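Local coordinates for protein CyaY (Psychromonas ingrahamii, PDB 4HS5) that probably takes part in iron-sulfur cluster assembly, perhaps as a regulator, and belongs to the iron-binding frataxin family, at residues 4-9 and 74-79; 15-20 and 35-40; 49-52 and 57-60; 60-65 and 90-95; 67-72 and 86-91. All blocks are in the same frame, centred on the assembly; numbering follows the deposited sequence.

Contact 1. Residues 4-9 and 74-79; sequences SEFIQL and GKWIDD
Phe6 and Leu9 of helix 3-24 meet the indole of Trp76 on strand 75-78, an outermost strand of the sheet. The apolar part of the contact falls on the benzene end of the indole. Phe6 CE1 lies 3.7 Å from Trp76 CH2, and Phe6 CD1 stands a little behind it. The two side chains cross at about a right angle. Phe6 has CG anti to its backbone N (chi1 167°), which carries the ring off the helix toward the tryptophan. Leu9 comes in by its stem instead. Its CB sits at the edge of the indole, near the ring plane, 3.9 Å from Trp76 CZ2.

The polar part runs through one water. This water donates to Leu9 O at 2.7 Å and accepts from Trp76 NE1 at 3.0 Å. It lies in the plane of the indole, at the ring edge. No direct hydrogen bond joins the two segments.

Other aromatic residues extend the cluster. Tyr71 makes an edge-to-face pair with Trp76, and the ring of His56 meets that of Phe6. Together these contacts hold the start of the N-terminal helix against the last strand of the frataxin sheet. The chemistry is mixed: carbon packs at the benzene end, while the pyrrole N-H, which has no direct protein acceptor across this contact, reaches the helix backbone through the bridging water.

Contact 2. Residues 15-20 and 35-40; sequences QKIEEK and SLLTLE
Ile17 of helix 3-24 packs against Leu37 and Leu39 of strand 36-41, and these apolar pairs carry most of the contact. Both of the outer branches of Ile17 reach the same methyl: CD1 and CG2 each lie 4.1 Å from Leu37 CD2. The two side chains slide past each other in opposite directions. Ile17 CG2 is anti to the backbone N, with CG1 beside that N (chi1 -69°), which turns both branches to the same side of the leucine methyl. CG2 also comes to 4.4 Å from Leu39 CD1, a looser touch. With CG trans to the main-chain nitrogen (chi1 174°), Leu37 brings both its methyls up to the helix.

A second kind of contact sets a carboxylate beside carbon. Glu18 extends beyond CG and lays OE2 3.8 Å from Leu37 CD1. This is van der Waals contact with a methyl, and no hydrogen bond crosses between the segments.

The axes of segments 15-20 and 36-40 pass 10.9 Å apart at an angle of 22°, both running in nearly the same direction. This is the helix-on-sheet layer of the alpha-beta sandwich of frataxins. Leu37 and Leu39 are buried on the helix-facing side of the sheet. Ile17 also touches Ile49 of strand 46-52, Phe85 and Leu89 of helix 85-97, and Phe103 of the C-terminal tail. It therefore sits where both helices, the sheet and the tail come together.

Contact 3. Residues 49-52 and 57-60; sequences INRQ and QVWL
The indole of Trp59 carries the Gln52 side chain over one face, and its NE1 edge bonds to Gln57, in the antiparallel beta hairpin of strands 46-52 and 57-61. The ring of His68 stacks on the opposite face, so the indole is sandwiched between Gln52 and His68. Gln52 CG stands 3.5 Å above the ring plane, over its centre, in a CH-pi contact. The Gln52 chain bends at chi2 (-60°), which turns its amide over the six-membered ring with NE2 near CE3 and CZ3. The amide and ring planes are 68° apart, so the amide does not stack flat. Trp59 NE1 donates to Gln57 OE1 at 3.0 Å, with the acceptor tilted slightly from the ring plane.

The hairpin lies in the middle of the frataxin sheet. Asn50 with Trp59 and Gln52 with Gln57 are hydrogen-bonded pairs. Ile49 with Leu60 and Arg51 with Val58 are non-hydrogen-bonded pairs. The bond from Trp59 N to Asn50 O is 2.8 Å long and nearly straight. Gln57 N to Gln52 O is longer, at 3.3 Å, with the donor above the carbonyl plane.

The face bearing Ile49, Arg51, Val58 and Leu60 turns to the helices. Arg51 bonds outside the hairpin, in a salt bridge with Asp11 of helix 3-24. Its neighbours on this face are apolar. Ile49 splits its branches between two partners: CG2 lies 3.9 Å from Val58 CG1, and CG1 lies 3.7 Å from Leu60 CD1.

Contact 4. Residues 60-65 and 90-95; sequences LATLEN and SAAIFK
Thr62, just past the end of strand 57-61, approaches Ala92 of helix 85-97, with their CA atoms 7.1 Å apart. The side chains meet through one methyl of the threonine. Thr62 CG2 lies 4.2 Å from Ala92 CB and 4.3 Å from Lys95 NZ, so it faces the alanine and the end of the lysine together. These are plain van der Waals contacts, and no hydrogen bond crosses between the segments.

The hydroxyl is used within its own turn. Thr62 OG1 stands between the backbone N and the carbonyl carbon (chi1 63°). It accepts from Asn65 N at 3.1 Å, nearly straight, and from Glu64 N at 3.3 Å. These bonds make an ST motif and an ST turn. Thr62 N also bonds to Asn65 O at 2.9 Å, which closes the loop between strands 57-61 and 66-72.

Replacing Thr62 with an alanine would probably leave Glu64 N and Asn65 N without their acceptor and open a gap beside Ala92. Phe88 and Gln96 of the same helix also touch Thr62, as does His67 of the next strand.

Glu64 OE2 and Lys95 NZ are 6.3 Å apart. They make no salt bridge, though their opposite charges may attract weakly. The threonine thus divides its chemistry: the methyl meets the helix, and the hydroxyl holds the turn.

Contact 5. Residues 67-72 and 86-91; sequences HHYDYN and LTFLSA
This is an aromatic contact between Phe88 of helix 85-97 and two side chains of strand 66-72, on the side of the sheet that carries the helices. The edge of Phe88 points at the face of His67. The ring centroids are 4.5 Å apart and the planes meet at 56°. Phe88 CZ stands over the imidazole, offset toward its rim, with CZ 3.3 Å from His67 NE2. The Phe88 chi1 of -173° swings the ring away from its own N and out from the helix toward the strand.

This pair joins the C-terminal helix to the sheet of the frataxin alpha-beta sandwich. Tyr69, two residues along the same strand, adds its hydroxyl. Tyr69 OH lies 3.3 Å from Phe88 CD2, and the two side chains cross at about a right angle. Leu60 of the neighbouring strand touches both Phe88 and Tyr69.

The other nitrogen of the imidazole is held from strand 75-78: His67 ND1 hydrogen-bonds Asp78 OD2, which should limit how the ring turns. An alanine at His67 would probably leave the edge of Phe88 without its aromatic partner and Asp78 OD2 without this mate. The ring of Tyr69 also pairs edge-to-face with Phe85, one turn before Phe88 on the helix.

How the contacts relate
All five contacts belong to one antiparallel sheet and the two helices packed on it. Contacts 1 and 2 share helix 3-24, and their centres lie 15 Å apart. Contacts 4 and 5 share helix 85-97, with centres 10 Å apart. Contact 3 is the strand-to-strand pairing between them, and Leu60 belongs to both contact 3 and contact 4. Along the chain, contacts 2 and 3 follow in series inside the loop closed by contact 1. Contacts 4 and 5 cross contact 1, so the C-terminal helix folds back onto strands already enclosed. Backbone bonds link contact 3 to contacts 2 and 5, making one continuous frataxin core.

Contact 1. Residues 4-9 and 74-79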
# COMPACT_ATOMS: atom_id res chain seq x y z
N SER A 4 12.52 -4.06 14.29
CA SER A 4 12.53 -5.40 13.73
C SER A 4 11.12 -5.89 13.43
O SER A 4 10.85 -6.44 12.36
CB SER A 4 13.22 -6.37 14.69
OG SER A 4 13.08 -7.70 14.24
N GLU A 5 10.22 -5.67 14.39
CA GLU A 5 8.81 -6.03 14.25
C GLU A 5 8.12 -5.19 13.17
O GLU A 5 7.30 -5.70 12.40
CB GLU A 5 8.09 -5.86 15.59
CG GLU A 5 8.59 -6.86 16.64
CD GLU A 5 8.27 -6.45 18.06
OE1 GLU A 5 7.74 -5.34 18.27
OE2 GLU A 5 8.57 -7.23 18.98
N PHE A 6 8.43 -3.91 13.11
CA PHE A 6 7.85 -3.06 12.09
C PHE A 6 8.26 -3.59 10.73
O PHE A 6 7.44 -3.63 9.80
CB PHE A 6 8.29 -1.62 12.27
CG PHE A 6 7.98 -0.75 11.08
CD1 PHE A 6 6.68 -0.38 10.79
CD2 PHE A 6 9.00 -0.30 10.26
CE1 PHE A 6 6.39 0.42 9.70
CE2 PHE A 6 8.72 0.51 9.17
CZ PHE A 6 7.41 0.86 8.88
N ILE A 7 9.50 -4.02 10.61
CA ILE A 7 10.01 -4.55 9.35
C ILE A 7 9.28 -5.82 8.95
O ILE A 7 8.92 -5.99 7.77
CB ILE A 7 11.54 -4.81 9.42
CG1 ILE A 7 12.29 -3.48 9.55
CG2 ILE A 7 12.01 -5.60 8.22
CD1 ILE A 7 11.72 -2.35 8.71
N GLN A 8 9.03 -6.71 9.91
CA GLN A 8 8.27 -7.92 9.65
C GLN A 8 6.87 -7.61 9.13
O GLN A 8 6.45 -8.19 8.13
CB GLN A 8 8.18 -8.80 10.90
CG GLN A 8 9.48 -9.49 11.29
CD GLN A 8 9.35 -10.26 12.58
OE1 GLN A 8 8.64 -9.84 13.49
NE2 GLN A 8 10.05 -11.39 12.67
N LEU A 9 6.17 -6.70 9.81
CA LEU A 9 4.82 -6.33 9.40
C LEU A 9 4.79 -5.61 8.06
O LEU A 9 3.92 -5.87 7.23
CB LEU A 9 4.17 -5.47 10.49
CG LEU A 9 3.87 -6.27 11.75
CD1 LEU A 9 3.56 -5.33 12.89
CD2 LEU A 9 2.69 -7.21 11.50
N GLY A 74 -4.59 -5.04 13.89
CA GLY A 74 -4.04 -6.01 12.97
C GLY A 74 -4.14 -5.53 11.54
O GLY A 74 -4.09 -6.33 10.60
N LYS A 75 -4.27 -4.22 11.37
CA LYS A 75 -4.31 -3.61 10.05
C LYS A 75 -3.60 -2.25 10.07
O LYS A 75 -3.19 -1.76 11.11
CB LYS A 75 -5.75 -3.45 9.58
CG LYS A 75 -6.63 -2.71 10.55
CD LYS A 75 -8.11 -3.06 10.35
CE LYS A 75 -8.28 -4.49 9.91
NZ LYS A 75 -9.68 -4.97 10.02
N TRP A 76 -3.47 -1.65 8.89
CA TRP A 76 -2.83 -0.35 8.79
C TRP A 76 -3.90 0.71 8.63
O TRP A 76 -4.72 0.64 7.72
CB TRP A 76 -1.87 -0.37 7.60
CG TRP A 76 -0.71 -1.30 7.85
CD1 TRP A 76 -0.63 -2.62 7.51
CD2 TRP A 76 0.50 -0.98 8.52
NE1 TRP A 76 0.58 -3.14 7.93
CE2 TRP A 76 1.29 -2.15 8.55
CE3 TRP A 76 1.01 0.18 9.10
CZ2 TRP A 76 2.56 -2.18 9.14
CZ3 TRP A 76 2.27 0.15 9.68
CH2 TRP A 76 3.02 -1.03 9.70
N ILE A 77 -3.89 1.68 9.54
CA ILE A 77 -4.95 2.66 9.68
C ILE A 77 -4.43 4.08 9.48
O ILE A 77 -3.44 4.47 10.09
CB ILE A 77 -5.57 2.56 11.10
CG1 ILE A 77 -6.14 1.16 11.32
CG2 ILE A 77 -6.64 3.62 11.30
CD1 ILE A 77 -7.27 0.82 10.38
N ASP A 78 -5.10 4.84 8.62
CA ASP A 78 -4.72 6.21 8.29
C ASP A 78 -4.83 7.09 9.52
O ASP A 78 -5.88 7.14 10.16
CB ASP A 78 -5.67 6.71 7.18
CG ASP A 78 -5.24 8.04 6.57
OD1 ASP A 78 -5.21 9.05 7.29
OD2 ASP A 78 -4.99 8.07 5.35
N ASP A 79 -3.74 7.78 9.86
CA ASP A 79 -3.69 8.52 11.11
C ASP A 79 -4.50 9.81 11.14
O ASP A 79 -4.65 10.41 12.21
CB ASP A 79 -2.24 8.72 11.60
CG ASP A 79 -1.43 9.69 10.75
OD1 ASP A 79 -1.96 10.32 9.80
OD2 ASP A 79 -0.22 9.83 11.05
O HOH W 1 1.25 -6.03 7.71

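Contact 2. Residues 15-20 and 35-40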
# COMPACT_ATOMS: atom_id res chain seq x y z
N GLN A 15 4.53 -7.84 0.57
CA GLN A 15 4.30 -9.10 -0.13
C GLN A 15 2.82 -9.38 -0.37
O GLN A 15 2.47 -9.96 -1.40
CB GLN A 15 4.97 -10.27 0.60
CG GLN A 15 6.48 -10.20 0.58
CD GLN A 15 7.13 -11.54 0.83
OE1 GLN A 15 6.73 -12.27 1.73
NE2 GLN A 15 8.14 -11.86 0.03
N LYS A 16 1.95 -8.98 0.57
CA LYS A 16 0.50 -9.12 0.39
C LYS A 16 0.05 -8.29 -0.81
O LYS A 16 -0.75 -8.73 -1.63
CB LYS A 16 -0.24 -8.67 1.65
CG LYS A 16 -1.76 -8.84 1.63
CD LYS A 16 -2.32 -8.49 3.01
CE LYS A 16 -3.79 -8.87 3.14
NZ LYS A 16 -4.00 -10.26 3.63
N ILE A 17 0.58 -7.08 -0.93
CA ILE A 17 0.21 -6.23 -2.05
C ILE A 17 0.63 -6.89 -3.36
O ILE A 17 -0.17 -6.98 -4.30
CB ILE A 17 0.83 -4.83 -1.93
CG1 ILE A 17 0.18 -4.07 -0.76
CG2 ILE A 17 0.65 -4.05 -3.22
CD1 ILE A 17 0.97 -2.83 -0.36
N GLU A 18 1.85 -7.41 -3.41
CA GLU A 18 2.38 -8.08 -4.59
C GLU A 18 1.60 -9.34 -4.95
O GLU A 18 1.24 -9.55 -6.11
CB GLU A 18 3.86 -8.39 -4.40
CG GLU A 18 4.68 -7.13 -4.32
CD GLU A 18 6.06 -7.35 -3.76
OE1 GLU A 18 6.39 -8.51 -3.42
OE2 GLU A 18 6.80 -6.36 -3.66
N GLU A 19 1.36 -10.17 -3.95
CA GLU A 19 0.60 -11.39 -4.17
C GLU A 19 -0.83 -11.12 -4.63
O GLU A 19 -1.31 -11.80 -5.53
CB GLU A 19 0.61 -12.24 -2.90
CG GLU A 19 0.02 -13.62 -3.07
CD GLU A 19 -1.49 -13.57 -3.03
OE1 GLU A 19 -2.01 -12.64 -2.39
OE2 GLU A 19 -2.14 -14.44 -3.64
N LYS A 20 -1.50 -10.13 -4.02
CA LYS A 20 -2.89 -9.82 -4.37
C LYS A 20 -3.01 -9.28 -5.78
O LYS A 20 -4.01 -9.54 -6.46
CB LYS A 20 -3.52 -8.86 -3.38
CG LYS A 20 -3.84 -9.47 -2.02
CD LYS A 20 -4.98 -10.48 -2.12
CE LYS A 20 -5.09 -11.26 -0.82
NZ LYS A 20 -6.37 -12.03 -0.71
N SER A 35 13.07 1.09 0.29
CA SER A 35 11.85 1.06 1.08
C SER A 35 10.63 1.42 0.26
O SER A 35 9.50 1.34 0.76
CB SER A 35 11.97 2.03 2.25
OG SER A 35 13.01 1.65 3.12
N LEU A 36 10.85 1.85 -0.99
CA LEU A 36 9.77 2.30 -1.87
C LEU A 36 9.16 1.13 -2.63
O LEU A 36 9.86 0.29 -3.19
CB LEU A 36 10.30 3.31 -2.89
CG LEU A 36 10.73 4.70 -2.41
CD1 LEU A 36 11.32 5.52 -3.56
CD2 LEU A 36 9.57 5.44 -1.77
N LEU A 37 7.83 1.08 -2.65
CA LEU A 37 7.12 0.16 -3.53
C LEU A 37 6.27 0.99 -4.46
O LEU A 37 5.34 1.67 -4.01
CB LEU A 37 6.27 -0.82 -2.71
CG LEU A 37 5.34 -1.78 -3.48
CD1 LEU A 37 6.16 -2.72 -4.36
CD2 LEU A 37 4.45 -2.57 -2.54
N THR A 38 6.59 0.97 -5.75
CA THR A 38 5.87 1.77 -6.73
C THR A 38 4.95 0.90 -7.55
O THR A 38 5.36 -0.14 -8.07
CB THR A 38 6.85 2.51 -7.64
OG1 THR A 38 7.64 3.40 -6.85
CG2 THR A 38 6.10 3.31 -8.70
N LEU A 39 3.69 1.31 -7.65
CA LEU A 39 2.73 0.61 -8.49
C LEU A 39 2.48 1.48 -9.71
O LEU A 39 2.22 2.68 -9.57
CB LEU A 39 1.43 0.41 -7.72
CG LEU A 39 1.53 -0.26 -6.35
CD1 LEU A 39 0.16 -0.51 -5.77
CD2 LEU A 39 2.31 -1.56 -6.47
N GLU A 40 2.56 0.90 -10.90
CA GLU A 40 2.23 1.65 -12.10
C GLU A 40 1.12 0.99 -12.90
O GLU A 40 1.07 -0.23 -13.05
CB GLU A 40 3.46 1.89 -12.99
CG GLU A 40 3.13 2.68 -14.26
CD GLU A 40 4.35 3.27 -14.94
OE1 GLU A 40 5.47 3.14 -14.39
OE2 GLU A 40 4.19 3.87 -16.02

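Contact 3. Residues 49-52 and 57-60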
# COMPACT_ATOMS: atom_id res chain seq x y z
N ILE A 49 4.32 3.75 -2.42
CA ILE A 49 4.23 3.27 -1.05
C ILE A 49 5.63 3.34 -0.44
O ILE A 49 6.62 3.03 -1.09
CB ILE A 49 3.66 1.84 -1.00
CG1 ILE A 49 2.24 1.86 -1.52
CG2 ILE A 49 3.70 1.28 0.41
CD1 ILE A 49 1.76 0.52 -1.99
N ASN A 50 5.70 3.79 0.80
CA ASN A 50 6.98 3.96 1.46
C ASN A 50 6.90 3.45 2.89
O ASN A 50 5.81 3.36 3.46
CB ASN A 50 7.38 5.43 1.44
CG ASN A 50 8.87 5.63 1.59
OD1 ASN A 50 9.58 4.76 2.08
ND2 ASN A 50 9.34 6.81 1.19
N ARG A 51 8.03 3.07 3.45
CA ARG A 51 8.09 2.69 4.85
C ARG A 51 8.89 3.74 5.57
O ARG A 51 9.90 4.22 5.07
CB ARG A 51 8.76 1.32 5.03
CG ARG A 51 7.93 0.16 4.56
CD ARG A 51 8.78 -0.83 3.79
NE ARG A 51 9.58 -1.70 4.64
CZ ARG A 51 9.54 -3.03 4.58
NH1 ARG A 51 8.72 -3.63 3.72
NH2 ARG A 51 10.31 -3.75 5.39
N GLN A 52 8.41 4.13 6.75
CA GLN A 52 9.17 5.05 7.55
C GLN A 52 9.48 4.40 8.88
O GLN A 52 8.70 4.50 9.83
CB GLN A 52 8.43 6.37 7.71
CG GLN A 52 8.11 7.07 6.38
CD GLN A 52 9.34 7.43 5.53
OE1 GLN A 52 10.48 7.11 5.87
NE2 GLN A 52 9.09 8.11 4.42
N GLN A 57 5.56 3.76 10.49
CA GLN A 57 4.43 3.98 9.61
C GLN A 57 4.70 3.51 8.20
O GLN A 57 5.84 3.48 7.74
CB GLN A 57 4.05 5.46 9.55
CG GLN A 57 3.44 5.99 10.84
CD GLN A 57 2.93 7.40 10.69
OE1 GLN A 57 3.51 8.21 9.94
NE2 GLN A 57 1.84 7.72 11.37
N VAL A 58 3.63 3.13 7.50
CA VAL A 58 3.69 2.93 6.06
C VAL A 58 2.99 4.14 5.46
O VAL A 58 2.00 4.64 6.01
CB VAL A 58 3.00 1.62 5.65
CG1 VAL A 58 2.75 1.57 4.15
CG2 VAL A 58 3.84 0.39 6.09
N TRP A 59 3.53 4.66 4.35
CA TRP A 59 2.93 5.80 3.66
C TRP A 59 2.44 5.41 2.27
O TRP A 59 2.97 4.48 1.65
CB TRP A 59 3.92 6.96 3.55
CG TRP A 59 4.29 7.61 4.86
CD1 TRP A 59 3.96 7.18 6.11
CD2 TRP A 59 5.06 8.80 5.04
NE1 TRP A 59 4.48 8.03 7.06
CE2 TRP A 59 5.16 9.03 6.43
CE3 TRP A 59 5.67 9.70 4.16
CZ2 TRP A 59 5.85 10.13 6.96
CZ3 TRP A 59 6.36 10.78 4.69
CH2 TRP A 59 6.44 10.99 6.08
N LEU A 60 1.40 6.09 1.81
CA LEU A 60 0.88 5.92 0.45
C LEU A 60 0.64 7.28 -0.17
O LEU A 60 -0.04 8.12 0.41
CB LEU A 60 -0.44 5.16 0.48
CG LEU A 60 -1.23 5.17 -0.83
CD1 LEU A 60 -0.52 4.37 -1.89
CD2 LEU A 60 -2.64 4.61 -0.62

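Contact 4. Residues 60-65 and 90-95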
# COMPACT_ATOMS: atom_id res chain seq x y z
N LEU A 60 1.40 6.09 1.81
CA LEU A 60 0.88 5.92 0.45
C LEU A 60 0.64 7.28 -0.17
O LEU A 60 -0.04 8.12 0.41
CB LEU A 60 -0.44 5.16 0.48
CG LEU A 60 -1.23 5.17 -0.83
CD1 LEU A 60 -0.52 4.37 -1.89
CD2 LEU A 60 -2.64 4.61 -0.62
N ALA A 61 1.21 7.48 -1.36
CA ALA A 61 0.96 8.66 -2.16
C ALA A 61 0.03 8.28 -3.30
O ALA A 61 0.36 7.43 -4.12
CB ALA A 61 2.26 9.19 -2.70
N THR A 62 -1.13 8.92 -3.33
CA THR A 62 -2.03 8.85 -4.47
C THR A 62 -1.71 10.03 -5.37
O THR A 62 -0.76 10.77 -5.11
CB THR A 62 -3.51 8.90 -4.06
OG1 THR A 62 -3.80 10.16 -3.43
CG2 THR A 62 -3.84 7.77 -3.10
N LEU A 63 -2.49 10.22 -6.43
CA LEU A 63 -2.31 11.37 -7.30
C LEU A 63 -2.53 12.67 -6.56
O LEU A 63 -1.95 13.70 -6.91
CB LEU A 63 -3.26 11.28 -8.49
CG LEU A 63 -2.79 10.30 -9.55
CD1 LEU A 63 -3.83 10.12 -10.63
CD2 LEU A 63 -1.49 10.80 -10.14
N GLU A 64 -3.38 12.63 -5.54
CA GLU A 64 -3.83 13.83 -4.85
C GLU A 64 -3.06 14.09 -3.56
O GLU A 64 -2.60 15.21 -3.31
CB GLU A 64 -5.31 13.71 -4.50
CG GLU A 64 -6.18 13.15 -5.63
CD GLU A 64 -6.65 14.21 -6.61
OE1 GLU A 64 -6.26 15.39 -6.46
OE2 GLU A 64 -7.42 13.87 -7.53
N ASN A 65 -2.91 13.05 -2.74
CA ASN A 65 -2.48 13.25 -1.37
C ASN A 65 -1.53 12.19 -0.85
O ASN A 65 -1.43 11.09 -1.40
CB ASN A 65 -3.70 13.30 -0.45
CG ASN A 65 -4.55 14.53 -0.66
OD1 ASN A 65 -5.71 14.44 -1.06
ND2 ASN A 65 -3.97 15.69 -0.39
N SER A 90 -7.28 -0.46 -2.72
CA SER A 90 -8.19 -0.96 -3.75
C SER A 90 -8.99 0.17 -4.39
O SER A 90 -9.14 0.21 -5.61
CB SER A 90 -9.18 -1.96 -3.16
OG SER A 90 -8.51 -3.14 -2.75
N ALA A 91 -9.49 1.08 -3.56
CA ALA A 91 -10.31 2.19 -4.06
C ALA A 91 -9.44 3.10 -4.92
O ALA A 91 -9.89 3.55 -5.98
CB ALA A 91 -10.91 2.96 -2.91
N ALA A 92 -8.21 3.34 -4.49
CA ALA A 92 -7.31 4.20 -5.27
C ALA A 92 -6.96 3.59 -6.62
O ALA A 92 -6.96 4.29 -7.64
CB ALA A 92 -6.04 4.50 -4.48
N ILE A 93 -6.66 2.30 -6.64
CA ILE A 93 -6.36 1.59 -7.88
C ILE A 93 -7.56 1.71 -8.83
O ILE A 93 -7.40 1.93 -10.03
CB ILE A 93 -5.99 0.11 -7.62
CG1 ILE A 93 -4.63 0.01 -6.90
CG2 ILE A 93 -5.97 -0.69 -8.92
CD1 ILE A 93 -4.16 -1.41 -6.63
N PHE A 94 -8.77 1.59 -8.28
CA PHE A 94 -9.96 1.71 -9.12
C PHE A 94 -10.19 3.16 -9.55
O PHE A 94 -10.60 3.42 -10.68
CB PHE A 94 -11.20 1.17 -8.42
CG PHE A 94 -12.42 1.18 -9.30
CD1 PHE A 94 -12.59 0.20 -10.25
CD2 PHE A 94 -13.36 2.19 -9.19
CE1 PHE A 94 -13.70 0.20 -11.09
CE2 PHE A 94 -14.47 2.22 -10.03
CZ PHE A 94 -14.64 1.22 -10.98
N LYS A 95 -9.97 4.10 -8.64
CA LYS A 95 -10.28 5.50 -8.89
C LYS A 95 -9.29 6.14 -9.86
O LYS A 95 -9.66 7.07 -10.58
CB LYS A 95 -10.36 6.26 -7.56
CG LYS A 95 -9.97 7.72 -7.57
CD LYS A 95 -9.89 8.24 -6.13
CE LYS A 95 -8.92 7.40 -5.28
NZ LYS A 95 -7.54 7.95 -5.24

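Contact 5. Residues 67-72 and 86-91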
# COMPACT_ATOMS: atom_id res chain seq x y z
N HIS A 67 -0.73 9.80 2.48
CA HIS A 67 -1.47 9.17 3.56
C HIS A 67 -0.51 8.40 4.45
O HIS A 67 0.38 7.73 3.95
CB HIS A 67 -2.50 8.19 2.97
CG HIS A 67 -3.55 8.86 2.14
ND1 HIS A 67 -4.70 9.38 2.69
CD2 HIS A 67 -3.61 9.11 0.81
CE1 HIS A 67 -5.43 9.92 1.73
NE2 HIS A 67 -4.79 9.77 0.58
N HIS A 68 -0.68 8.52 5.76
CA HIS A 68 0.24 7.90 6.71
C HIS A 68 -0.52 6.92 7.59
O HIS A 68 -1.56 7.26 8.15
CB HIS A 68 0.91 8.96 7.59
CG HIS A 68 1.74 9.94 6.83
ND1 HIS A 68 2.37 11.01 7.42
CD2 HIS A 68 2.06 10.00 5.51
CE1 HIS A 68 3.03 11.69 6.51
NE2 HIS A 68 2.86 11.10 5.34
N TYR A 69 0.00 5.70 7.72
CA TYR A 69 -0.74 4.65 8.41
C TYR A 69 0.03 4.08 9.58
O TYR A 69 1.23 3.84 9.48
CB TYR A 69 -1.06 3.51 7.43
CG TYR A 69 -1.85 3.94 6.23
CD1 TYR A 69 -3.22 3.75 6.17
CD2 TYR A 69 -1.21 4.52 5.14
CE1 TYR A 69 -3.94 4.15 5.06
CE2 TYR A 69 -1.90 4.91 4.03
CZ TYR A 69 -3.27 4.72 3.98
OH TYR A 69 -3.95 5.14 2.88
N ASP A 70 -0.70 3.84 10.68
CA ASP A 70 -0.18 3.11 11.84
C ASP A 70 -0.76 1.70 11.88
O ASP A 70 -1.86 1.48 11.39
CB ASP A 70 -0.58 3.81 13.14
CG ASP A 70 -0.08 5.23 13.22
OD1 ASP A 70 1.15 5.41 13.27
OD2 ASP A 70 -0.93 6.14 13.24
N TYR A 71 -0.04 0.77 12.49
CA TYR A 71 -0.56 -0.58 12.64
C TYR A 71 -1.46 -0.66 13.87
O TYR A 71 -0.98 -0.51 15.01
CB TYR A 71 0.59 -1.59 12.74
CG TYR A 71 0.16 -3.03 12.71
CD1 TYR A 71 0.02 -3.74 13.89
CD2 TYR A 71 -0.11 -3.68 11.52
CE1 TYR A 71 -0.38 -5.07 13.87
CE2 TYR A 71 -0.52 -5.00 11.48
CZ TYR A 71 -0.64 -5.69 12.67
OH TYR A 71 -1.05 -7.02 12.65
N ASN A 72 -2.75 -0.88 13.63
CA ASN A 72 -3.75 -1.00 14.69
C ASN A 72 -4.82 -1.99 14.27
O ASN A 72 -5.17 -2.06 13.09
CB ASN A 72 -4.41 0.35 14.98
CG ASN A 72 -3.49 1.33 15.67
OD1 ASN A 72 -3.05 1.09 16.79
ND2 ASN A 72 -3.20 2.44 15.00
N LEU A 86 -5.63 -1.28 3.05
CA LEU A 86 -5.87 -2.16 1.91
C LEU A 86 -7.18 -1.84 1.20
O LEU A 86 -7.26 -1.90 -0.03
CB LEU A 86 -5.81 -3.62 2.34
CG LEU A 86 -4.41 -4.05 2.80
CD1 LEU A 86 -4.49 -5.45 3.35
CD2 LEU A 86 -3.43 -3.96 1.63
N THR A 87 -8.19 -1.47 1.99
CA THR A 87 -9.46 -0.98 1.48
C THR A 87 -9.23 0.28 0.65
O THR A 87 -9.73 0.42 -0.47
CB THR A 87 -10.43 -0.67 2.65
OG1 THR A 87 -10.67 -1.87 3.39
CG2 THR A 87 -11.74 -0.14 2.12
N PHE A 88 -8.44 1.18 1.20
CA PHE A 88 -8.18 2.44 0.52
C PHE A 88 -7.35 2.23 -0.75
O PHE A 88 -7.57 2.90 -1.77
CB PHE A 88 -7.46 3.39 1.48
CG PHE A 88 -7.29 4.78 0.94
CD1 PHE A 88 -8.33 5.69 1.00
CD2 PHE A 88 -6.10 5.15 0.36
CE1 PHE A 88 -8.17 6.97 0.49
CE2 PHE A 88 -5.93 6.43 -0.15
CZ PHE A 88 -6.97 7.34 -0.07
N LEU A 89 -6.41 1.29 -0.71
CA LEU A 89 -5.55 1.01 -1.84
C LEU A 89 -6.36 0.45 -3.00
O LEU A 89 -6.18 0.88 -4.14
CB LEU A 89 -4.44 0.02 -1.43
CG LEU A 89 -3.43 -0.28 -2.51
CD1 LEU A 89 -2.76 1.01 -2.94
CD2 LEU A 89 -2.39 -1.28 -2.01
N SER A 90 -7.28 -0.46 -2.72
CA SER A 90 -8.19 -0.96 -3.75
C SER A 90 -8.99 0.17 -4.39
O SER A 90 -9.14 0.21 -5.61
CB SER A 90 -9.18 -1.96 -3.16
OG SER A 90 -8.51 -3.14 -2.75
N ALA A 91 -9.49 1.08 -3.56
CA ALA A 91 -10.31 2.19 -4.06
C ALA A 91 -9.44 3.10 -4.92
O ALA A 91 -9.89 3.55 -5.98
CB ALA A 91 -10.91 2.96 -2.91